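Local coordinates for protein yxeP (Bacillus subtilis, PDB 1YSJ) that probably hydrolyses N-acetylcysteine to cysteine and acetate at a site for two divalent metal ions, as a member of the M20 peptidase family, at residues Phe30-Arg39 against Leu380-Ser389; Phe49-Arg59 against Asp71-Val79. The protein carries 1 engineered substitution. All blocks are in the same frame, centred on the assembly; numbering follows the deposited sequence.

Contact 1: residues Phe30-Arg39 against Leu380-Ser389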
loop_
_atom_site.group_PDB
_atom_site.type_symbol
_atom_site.label_atom_id
_atom_site.label_comp_id
_atom_site.label_asym_id
_atom_site.label_seq_id
_atom_site.Cartn_x
_atom_site.Cartn_y
_atom_site.Cartn_z
ATOM N N PHE A 30 13.693 47.490 -26.231
ATOM C CA PHE A 30 13.208 46.162 -26.603
ATOM C C PHE A 30 13.426 45.145 -25.486
ATOM O O PHE A 30 12.574 44.288 -25.262
ATOM C CB PHE A 30 13.853 45.674 -27.904
ATOM C CG PHE A 30 13.350 44.331 -28.368
ATOM C CD1 PHE A 30 12.083 44.202 -28.929
ATOM C CD2 PHE A 30 14.145 43.191 -28.241
ATOM C CE1 PHE A 30 11.609 42.958 -29.358
ATOM C CE2 PHE A 30 13.678 41.939 -28.666
ATOM C CZ PHE A 30 12.409 41.823 -29.225
ATOM N N HIS A 31 14.558 45.249 -24.791
ATOM C CA HIS A 31 14.874 44.337 -23.689
ATOM C C HIS A 31 13.918 44.513 -22.504
ATOM O O HIS A 31 13.375 43.529 -21.999
ATOM C CB HIS A 31 16.339 44.476 -23.253
ATOM C CG HIS A 31 16.759 43.488 -22.205
ATOM N ND1 HIS A 31 16.319 42.179 -22.192
ATOM C CD2 HIS A 31 17.594 43.613 -21.145
ATOM C CE1 HIS A 31 16.856 41.546 -21.163
ATOM N NE2 HIS A 31 17.633 42.394 -20.512
ATOM N N THR A 32 13.715 45.763 -22.083
ATOM C CA THR A 32 12.746 46.113 -21.034
ATOM C C THR A 32 11.340 45.609 -21.380
ATOM O O THR A 32 10.598 45.156 -20.505
ATOM C CB THR A 32 12.720 47.643 -20.788
ATOM O OG1 THR A 32 14.012 48.073 -20.340
ATOM C CG2 THR A 32 11.680 48.028 -19.740
ATOM N N ARG A 33 10.995 45.679 -22.663
ATOM C CA ARG A 33 9.724 45.171 -23.171
ATOM C C ARG A 33 9.619 43.651 -23.007
ATOM O O ARG A 33 8.532 43.124 -22.760
ATOM C CB ARG A 33 9.559 45.568 -24.640
ATOM C CG ARG A 33 8.206 45.241 -25.241
ATOM C CD ARG A 33 8.154 45.634 -26.705
ATOM N NE ARG A 33 6.808 45.474 -27.245
ATOM C CZ ARG A 33 6.432 45.854 -28.460
ATOM N NH1 ARG A 33 7.299 46.427 -29.285
ATOM N NH2 ARG A 33 5.179 45.664 -28.848
ATOM N N LEU A 34 10.747 42.956 -23.143
ATOM C CA LEU A 34 10.805 41.509 -22.919
ATOM C C LEU A 34 10.712 41.171 -21.432
ATOM O O LEU A 34 10.009 40.240 -21.044
ATOM C CB LEU A 34 12.095 40.919 -23.498
ATOM C CG LEU A 34 12.320 40.926 -25.013
ATOM C CD1 LEU A 34 13.679 40.327 -25.331
ATOM C CD2 LEU A 34 11.226 40.151 -25.723
ATOM N N ILE A 35 11.437 41.934 -20.614
ATOM C CA ILE A 35 11.428 41.775 -19.164
ATOM C C ILE A 35 10.015 41.990 -18.606
ATOM O O ILE A 35 9.518 41.168 -17.830
ATOM C CB ILE A 35 12.472 42.715 -18.486
ATOM C CG1 ILE A 35 13.885 42.152 -18.670
ATOM C CG2 ILE A 35 12.174 42.903 -17.001
ATOM C CD1 ILE A 35 15.000 43.166 -18.460
ATOM N N ASN A 36 9.367 43.073 -19.031
ATOM C CA ASN A 36 8.015 43.383 -18.575
ATOM C C ASN A 36 6.969 42.329 -18.926
ATOM O O ASN A 36 6.056 42.085 -18.140
ATOM C CB ASN A 36 7.582 44.778 -19.043
ATOM C CG ASN A 36 8.180 45.890 -18.190
ATOM O OD1 ASN A 36 8.204 47.054 -18.595
ATOM N ND2 ASN A 36 8.666 45.534 -17.001
HETATM N N MSE A 37 7.107 41.704 -20.093
HETATM C CA MSE A 37 6.223 40.602 -20.482
HETATM C C MSE A 37 6.474 39.357 -19.635
HETATM O O MSE A 37 5.530 38.726 -19.163
HETATM C CB MSE A 37 6.362 40.277 -21.969
HETATM C CG MSE A 37 5.711 41.311 -22.884
HETATM SE SE MSE A 37 5.720 40.775 -24.761
HETATM C CE MSE A 37 7.638 40.809 -25.095
ATOM N N ARG A 38 7.747 39.017 -19.443
ATOM C CA ARG A 38 8.143 37.909 -18.575
ATOM C C ARG A 38 7.555 38.066 -17.173
ATOM O O ARG A 38 7.017 37.113 -16.608
ATOM C CB ARG A 38 9.673 37.806 -18.490
ATOM C CG ARG A 38 10.196 36.617 -17.677
ATOM C CD ARG A 38 10.420 36.968 -16.206
ATOM N NE ARG A 38 10.659 35.781 -15.386
ATOM C CZ ARG A 38 11.487 35.735 -14.343
ATOM N NH1 ARG A 38 11.636 34.604 -13.664
ATOM N NH2 ARG A 38 12.179 36.807 -13.983
ATOM N N ARG A 39 7.666 39.272 -16.625
ATOM C CA ARG A 39 7.254 39.540 -15.251
ATOM C C ARG A 39 5.744 39.595 -15.077
ATOM O O ARG A 39 5.231 39.189 -14.037
ATOM C CB ARG A 39 7.894 40.818 -14.741
ATOM C CG ARG A 39 9.383 40.705 -14.585
ATOM C CD ARG A 39 9.936 41.975 -14.013
ATOM N NE ARG A 39 11.390 41.921 -13.923
ATOM C CZ ARG A 39 12.124 42.793 -13.245
ATOM N NH1 ARG A 39 11.537 43.786 -12.588
ATOM N NH2 ARG A 39 13.446 42.666 -13.222
ATOM N N LEU A 380 15.831 32.817 -12.557
ATOM C CA LEU A 380 16.551 32.898 -13.823
ATOM C C LEU A 380 17.056 34.325 -14.042
ATOM O O LEU A 380 16.422 35.286 -13.603
ATOM C CB LEU A 380 15.674 32.418 -14.992
ATOM C CG LEU A 380 14.343 33.126 -15.272
ATOM C CD1 LEU A 380 14.485 34.174 -16.382
ATOM C CD2 LEU A 380 13.277 32.096 -15.632
ATOM N N ASP A 381 18.205 34.449 -14.703
ATOM C CA ASP A 381 18.790 35.750 -15.035
ATOM C C ASP A 381 18.120 36.247 -16.311
ATOM O O ASP A 381 18.190 35.590 -17.352
ATOM C CB ASP A 381 20.302 35.614 -15.235
ATOM C CG ASP A 381 21.047 36.938 -15.119
ATOM O OD1 ASP A 381 20.571 37.965 -15.654
ATOM O OD2 ASP A 381 22.136 36.944 -14.501
ATOM N N GLU A 382 17.470 37.406 -16.223
ATOM C CA GLU A 382 16.653 37.935 -17.321
ATOM C C GLU A 382 17.466 38.442 -18.517
ATOM O O GLU A 382 16.896 38.782 -19.555
ATOM C CB GLU A 382 15.695 39.018 -16.810
ATOM C CG GLU A 382 14.542 38.468 -15.971
ATOM C CD GLU A 382 13.851 39.523 -15.116
ATOM O OE1 GLU A 382 14.525 40.474 -14.661
ATOM O OE2 GLU A 382 12.629 39.391 -14.883
ATOM N N GLU A 383 18.790 38.476 -18.379
ATOM C CA GLU A 383 19.670 38.799 -19.505
ATOM C C GLU A 383 19.573 37.746 -20.615
ATOM O O GLU A 383 19.845 38.040 -21.782
ATOM C CB GLU A 383 21.125 38.957 -19.045
ATOM C CG GLU A 383 21.369 40.089 -18.035
ATOM C CD GLU A 383 21.446 41.481 -18.663
ATOM O OE1 GLU A 383 20.949 41.679 -19.797
ATOM O OE2 GLU A 383 22.007 42.387 -18.007
ATOM N N ALA A 384 19.171 36.532 -20.240
ATOM C CA ALA A 384 18.968 35.432 -21.190
ATOM C C ALA A 384 17.818 35.689 -22.171
ATOM O O ALA A 384 17.713 35.012 -23.197
ATOM C CB ALA A 384 18.752 34.122 -20.448
ATOM N N LEU A 385 16.965 36.661 -21.847
ATOM C CA LEU A 385 15.849 37.052 -22.708
ATOM C C LEU A 385 16.323 37.632 -24.035
ATOM O O LEU A 385 15.721 37.382 -25.077
ATOM C CB LEU A 385 14.938 38.047 -21.994
ATOM C CG LEU A 385 13.938 37.478 -20.984
ATOM C CD1 LEU A 385 13.446 38.580 -20.041
ATOM C CD2 LEU A 385 12.769 36.797 -21.695
ATOM N N THR A 386 17.401 38.407 -23.985
ATOM C CA THR A 386 18.064 38.886 -25.194
ATOM C C THR A 386 18.661 37.696 -25.951
ATOM O O THR A 386 18.384 37.505 -27.138
ATOM C CB THR A 386 19.150 39.932 -24.852
ATOM O OG1 THR A 386 18.545 41.018 -24.142
ATOM C CG2 THR A 386 19.827 40.469 -26.112
ATOM N N VAL A 387 19.449 36.887 -25.244
ATOM C CA VAL A 387 20.109 35.717 -25.826
ATOM C C VAL A 387 19.129 34.840 -26.598
ATOM O O VAL A 387 19.333 34.570 -27.782
ATOM C CB VAL A 387 20.835 34.855 -24.749
ATOM C CG1 VAL A 387 21.556 33.676 -25.398
ATOM C CG2 VAL A 387 21.826 35.706 -23.942
ATOM N N ALA A 388 18.063 34.420 -25.922
ATOM C CA ALA A 388 17.127 33.445 -26.462
ATOM C C ALA A 388 16.297 33.984 -27.624
ATOM O O ALA A 388 16.064 33.274 -28.606
ATOM C CB ALA A 388 16.222 32.915 -25.352
ATOM N N SER A 389 15.843 35.230 -27.513
ATOM C CA SER A 389 15.028 35.834 -28.570
ATOM C C SER A 389 15.839 35.978 -29.855
ATOM O O SER A 389 15.359 35.633 -30.941
ATOM C CB SER A 389 14.432 37.176 -28.127
ATOM O OG SER A 389 15.428 38.048 -27.632
HETATM O O HOH W 1 13.684 34.861 -11.181
#
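Glu382 OE2 takes two arginine hydrogen bonds at once, 2.8 Å from Arg38 NH2 and 3.0 Å from Arg39 NE, and so ties helix 28-43 to the turn leading into helix 384-402. This salt-bridge network lies in the metal-binding domain of the M20 fold, where the short helical segments cross at 102° with their axes 9.8 Å apart. The two arginines hold the carboxylate differently. Arg39 is extended and grips side-on, nearly coplanar with it: Arg39 NH2 lies 2.8 Å from Glu382 OE1, using the syn lone pair of that oxygen, in an almost straight bond (174°). The guanidinium of Arg38 stands steeply to the carboxylate, and its NH2 reaches OE2 from above the plane. Glutamate suits the place because its chain, extended beyond CG, carries both oxygens across Ile35 to the arginines. With an alanine here in place of Glu382, Arg39 would probably lose both its bonds to this carboxylate and be freer to turn, while Arg38 would be left with Asp125 as a charged partner.

Beside the charges, Leu385 is a knob in a hole formed by His31, Leu34, Ile35 and Arg38; its CD1 lies 3.9 Å from Ile35 CG1. His31, with CG turned anti to its N (chi1 -175°), lays its ring between Ile35 CD1 on one face and Thr386 OG1 on the other, while the carbonyl oxygen of Glu382 meets the edge, 3.2 Å from His31 CE1. Asp381 caps the turn, its OD1 accepting from Glu383 N. Arg38 meets Asp125 through NE. Leu380 offers that guanidinium an apolar lid, with CD1 3.9 Å above its plane, over the centre, while a water in the plane links Arg38 NH1 to Leu380 N.

Contact 2: residues Phe49-Arg59 against Asp71-Val79. Engineered in segment 71-79: Gly78 (natural residue Ala).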
loop_
_atom_site.group_PDB
_atom_site.type_symbol
_atom_site.label_atom_id
_atom_site.label_comp_id
_atom_site.label_asym_id
_atom_site.label_seq_id
_atom_site.Cartn_x
_atom_site.Cartn_y
_atom_site.Cartn_z
ATOM N N PHE A 49 -3.952 24.022 -19.003
ATOM C CA PHE A 49 -5.294 24.175 -19.599
ATOM C C PHE A 49 -6.171 25.285 -18.987
ATOM O O PHE A 49 -7.354 25.402 -19.323
ATOM C CB PHE A 49 -6.056 22.837 -19.645
ATOM C CG PHE A 49 -5.520 21.862 -20.659
ATOM C CD1 PHE A 49 -5.328 20.527 -20.319
ATOM C CD2 PHE A 49 -5.200 22.279 -21.956
ATOM C CE1 PHE A 49 -4.834 19.614 -21.248
ATOM C CE2 PHE A 49 -4.698 21.376 -22.891
ATOM C CZ PHE A 49 -4.516 20.037 -22.537
ATOM N N GLN A 50 -5.583 26.096 -18.110
ATOM C CA GLN A 50 -6.295 27.183 -17.430
ATOM C C GLN A 50 -5.648 28.528 -17.740
ATOM O O GLN A 50 -5.879 29.520 -17.036
ATOM C CB GLN A 50 -6.325 26.947 -15.914
ATOM C CG GLN A 50 -7.073 25.685 -15.489
ATOM C CD GLN A 50 -7.303 25.622 -13.990
ATOM O OE1 GLN A 50 -8.050 26.438 -13.423
ATOM N NE2 GLN A 50 -6.680 24.639 -13.337
ATOM N N GLU A 51 -4.846 28.551 -18.808
ATOM C CA GLU A 51 -4.078 29.731 -19.200
ATOM C C GLU A 51 -4.916 30.697 -20.036
ATOM O O GLU A 51 -4.563 31.034 -21.166
ATOM C CB GLU A 51 -2.796 29.333 -19.950
ATOM C CG GLU A 51 -2.061 28.110 -19.399
ATOM C CD GLU A 51 -2.529 26.786 -20.018
ATOM O OE1 GLU A 51 -3.613 26.742 -20.636
ATOM O OE2 GLU A 51 -1.807 25.776 -19.882
ATOM N N VAL A 52 -6.026 31.143 -19.462
ATOM C CA VAL A 52 -6.964 32.042 -20.132
ATOM C C VAL A 52 -6.367 33.440 -20.309
ATOM O O VAL A 52 -6.360 33.988 -21.415
ATOM C CB VAL A 52 -8.322 32.101 -19.367
ATOM C CG1 VAL A 52 -9.300 33.073 -20.032
ATOM C CG2 VAL A 52 -8.940 30.700 -19.281
ATOM N N GLU A 53 -5.855 34.000 -19.219
ATOM C CA GLU A 53 -5.300 35.349 -19.224
ATOM C C GLU A 53 -3.955 35.410 -19.932
ATOM O O GLU A 53 -3.642 36.404 -20.585
ATOM C CB GLU A 53 -5.170 35.891 -17.795
ATOM C CG GLU A 53 -6.504 36.177 -17.101
ATOM C CD GLU A 53 -7.414 37.086 -17.912
ATOM O OE1 GLU A 53 -6.969 38.184 -18.308
ATOM O OE2 GLU A 53 -8.577 36.700 -18.150
ATOM N N THR A 54 -3.167 34.346 -19.788
ATOM C CA THR A 54 -1.872 34.219 -20.458
ATOM C C THR A 54 -2.067 34.216 -21.980
ATOM O O THR A 54 -1.383 34.948 -22.700
ATOM C CB THR A 54 -1.129 32.941 -19.997
ATOM O OG1 THR A 54 -1.113 32.894 -18.563
ATOM C CG2 THR A 54 0.299 32.909 -20.509
ATOM N N THR A 55 -3.018 33.410 -22.447
ATOM C CA THR A 55 -3.404 33.355 -23.855
ATOM C C THR A 55 -3.860 34.732 -24.351
ATOM O O THR A 55 -3.518 35.152 -25.456
ATOM C CB THR A 55 -4.520 32.314 -24.063
ATOM O OG1 THR A 55 -4.021 31.018 -23.717
ATOM C CG2 THR A 55 -5.014 32.294 -25.500
ATOM N N LYS A 56 -4.626 35.426 -23.516
ATOM C CA LYS A 56 -5.111 36.762 -23.828
ATOM C C LYS A 56 -3.952 37.753 -23.988
ATOM O O LYS A 56 -3.932 38.535 -24.938
ATOM C CB LYS A 56 -6.080 37.222 -22.738
ATOM C CG LYS A 56 -6.900 38.441 -23.085
ATOM C CD LYS A 56 -7.442 39.112 -21.826
ATOM C CE LYS A 56 -8.656 38.377 -21.264
ATOM N NZ LYS A 56 -9.860 38.561 -22.121
ATOM N N LYS A 57 -2.986 37.704 -23.070
ATOM C CA LYS A 57 -1.843 38.615 -23.092
ATOM C C LYS A 57 -0.940 38.374 -24.295
ATOM O O LYS A 57 -0.551 39.322 -24.971
ATOM C CB LYS A 57 -1.041 38.519 -21.792
ATOM C CG LYS A 57 -1.727 39.167 -20.596
ATOM C CD LYS A 57 -1.254 38.569 -19.281
ATOM C CE LYS A 57 -1.998 39.193 -18.107
ATOM N NZ LYS A 57 -1.551 38.633 -16.801
ATOM N N ILE A 58 -0.630 37.102 -24.562
ATOM C CA ILE A 58 0.182 36.710 -25.715
ATOM C C ILE A 58 -0.436 37.210 -27.028
ATOM O O ILE A 58 0.261 37.825 -27.840
ATOM C CB ILE A 58 0.429 35.177 -25.761
ATOM C CG1 ILE A 58 1.196 34.716 -24.517
ATOM C CG2 ILE A 58 1.201 34.773 -27.016
ATOM C CD1 ILE A 58 1.067 33.230 -24.258
ATOM N N ARG A 59 -1.730 36.947 -27.217
ATOM C CA ARG A 59 -2.483 37.404 -28.390
ATOM C C ARG A 59 -2.327 38.912 -28.581
ATOM O O ARG A 59 -1.915 39.376 -29.643
ATOM C CB ARG A 59 -3.966 37.048 -28.233
ATOM C CG ARG A 59 -4.740 36.885 -29.538
ATOM C CD ARG A 59 -6.081 36.188 -29.304
ATOM N NE ARG A 59 -6.786 35.889 -30.552
ATOM C CZ ARG A 59 -6.829 34.692 -31.141
ATOM N NH1 ARG A 59 -7.499 34.543 -32.274
ATOM N NH2 ARG A 59 -6.206 33.643 -30.613
ATOM N N ASP A 71 -6.208 31.233 -36.511
ATOM C CA ASP A 71 -7.471 30.907 -35.870
ATOM C C ASP A 71 -7.547 29.399 -35.652
ATOM O O ASP A 71 -7.677 28.626 -36.607
ATOM C CB ASP A 71 -8.638 31.399 -36.735
ATOM C CG ASP A 71 -9.949 31.470 -35.971
ATOM O OD1 ASP A 71 -10.993 31.098 -36.554
ATOM O OD2 ASP A 71 -9.940 31.904 -34.797
ATOM N N VAL A 72 -7.426 28.991 -34.393
ATOM C CA VAL A 72 -7.462 27.579 -34.016
ATOM C C VAL A 72 -8.462 27.422 -32.871
ATOM O O VAL A 72 -8.067 27.381 -31.701
ATOM C CB VAL A 72 -6.058 27.048 -33.600
ATOM C CG1 VAL A 72 -6.065 25.526 -33.470
ATOM C CG2 VAL A 72 -4.990 27.477 -34.603
ATOM N N PRO A 73 -9.766 27.336 -33.203
ATOM C CA PRO A 73 -10.830 27.354 -32.192
ATOM C C PRO A 73 -10.763 26.182 -31.213
ATOM O O PRO A 73 -11.151 26.333 -30.049
ATOM C CB PRO A 73 -12.119 27.287 -33.025
ATOM C CG PRO A 73 -11.720 27.665 -34.409
ATOM C CD PRO A 73 -10.314 27.196 -34.565
ATOM N N GLN A 74 -10.263 25.036 -31.678
ATOM C CA GLN A 74 -10.104 23.845 -30.830
ATOM C C GLN A 74 -9.115 24.059 -29.670
ATOM O O GLN A 74 -9.219 23.399 -28.642
ATOM C CB GLN A 74 -9.726 22.610 -31.666
ATOM C CG GLN A 74 -9.570 21.317 -30.861
ATOM C CD GLN A 74 -9.648 20.055 -31.711
ATOM O OE1 GLN A 74 -8.733 19.743 -32.475
ATOM N NE2 GLN A 74 -10.738 19.308 -31.555
ATOM N N LEU A 75 -8.171 24.984 -29.835
ATOM C CA LEU A 75 -7.272 25.363 -28.743
ATOM C C LEU A 75 -7.852 26.515 -27.935
ATOM O O LEU A 75 -7.685 27.681 -28.305
ATOM C CB LEU A 75 -5.881 25.742 -29.266
ATOM C CG LEU A 75 -4.923 24.629 -29.691
ATOM C CD1 LEU A 75 -3.652 25.240 -30.271
ATOM C CD2 LEU A 75 -4.585 23.696 -28.527
ATOM N N LYS A 76 -8.526 26.181 -26.836
ATOM C CA LYS A 76 -9.130 27.175 -25.942
ATOM C C LYS A 76 -8.046 28.078 -25.367
ATOM O O LYS A 76 -8.174 29.304 -25.380
ATOM C CB LYS A 76 -9.908 26.509 -24.799
ATOM C CG LYS A 76 -10.716 25.254 -25.175
ATOM C CD LYS A 76 -10.010 23.953 -24.743
ATOM C CE LYS A 76 -9.030 23.453 -25.794
ATOM N NZ LYS A 76 -7.907 22.632 -25.253
ATOM N N THR A 77 -6.979 27.460 -24.865
ATOM C CA THR A 77 -5.802 28.198 -24.420
ATOM C C THR A 77 -4.620 27.850 -25.317
ATOM O O THR A 77 -4.546 26.754 -25.877
ATOM C CB THR A 77 -5.451 27.914 -22.940
ATOM O OG1 THR A 77 -5.168 26.522 -22.774
ATOM C CG2 THR A 77 -6.603 28.302 -22.013
ATOM N N GLY A 78 -3.694 28.785 -25.450
ATOM C CA GLY A 78 -2.573 28.609 -26.362
ATOM C C GLY A 78 -2.772 29.490 -27.573
ATOM O O GLY A 78 -3.905 29.800 -27.948
ATOM N N VAL A 79 -1.664 29.903 -28.180
ATOM C CA VAL A 79 -1.697 30.854 -29.283
ATOM C C VAL A 79 -0.824 30.336 -30.410
ATOM O O VAL A 79 0.307 29.896 -30.181
ATOM C CB VAL A 79 -1.211 32.271 -28.836
ATOM C CG1 VAL A 79 -1.299 33.274 -29.977
ATOM C CG2 VAL A 79 -2.012 32.773 -27.646
HETATM O O HOH W 2 -7.948 24.569 -22.122
#
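Thr77 OG1 donates to Glu51 OE1 at 2.7 Å, and one residue on Gly78 N donates to Thr55 OG1 at 2.8 Å in a nearly straight bond (171°). Together these bonds fasten the loop before strand 79-84 to the start of helix 52-64, where Glu51 is the N-cap. The two threonines suit their places by different means. Thr55 OG1 accepts from Gly78 N and donates to Glu51 O, 2.6 Å away, an oxygen that also takes Thr55 N. In Thr77, OG1 sits between its N and carbonyl carbon (chi1 61°), turned to the carboxylate, while CG2 rests 3.5 Å from Glu51 O. Gly78 is an engineered replacement for alanine; at the deposited backbone angles a CB would be jammed against the carbonyl oxygen of Thr77.

Further along the helix the contact becomes apolar. Val79 CG2 fits between Thr55 CG2, at 3.7 Å, and Ile58 CG2, at 3.8 Å, and the Val79 side chain slides past each of these two in the opposite direction.

In the second shell, the bent chain of Glu51 brings OE2 to Phe49 N, 2.9 Å away and well above the carboxylate plane; Ala156 N also donates to this oxygen, so both ends of the carboxylate are held. A water donates to Phe49 O and, weakly, to Thr77 OG1. Around this, Pro155 touches both Glu51 and Thr77, Phe49 reaches Lys165 of helix 162-168, and Val79 opens strand 79-84, pairing with Phe153 of strand 148-154 and touching Ile69 of strand 68-69.

In the fold
Helices 28-43 and 52-64 follow each other in the chain, and each takes part in one contact: contact 1 ties the first to the far C-terminal helix 384-402, contact 2 the second to the loop entering strand 79-84, near one border of the mixed sheet. Their centres lie 21 Å apart and their nearest atoms about 6 Å, without touching. Both run close to the dinuclear nickel site. The side chain of Leu380 in contact 1 is about 8 Å from those of Cys122 and His124, and about 10 Å from a nickel ion; that of Glu51 in contact 2 is about 8 Å from those of Glu158 and His124, and about 12 Å from a nickel ion.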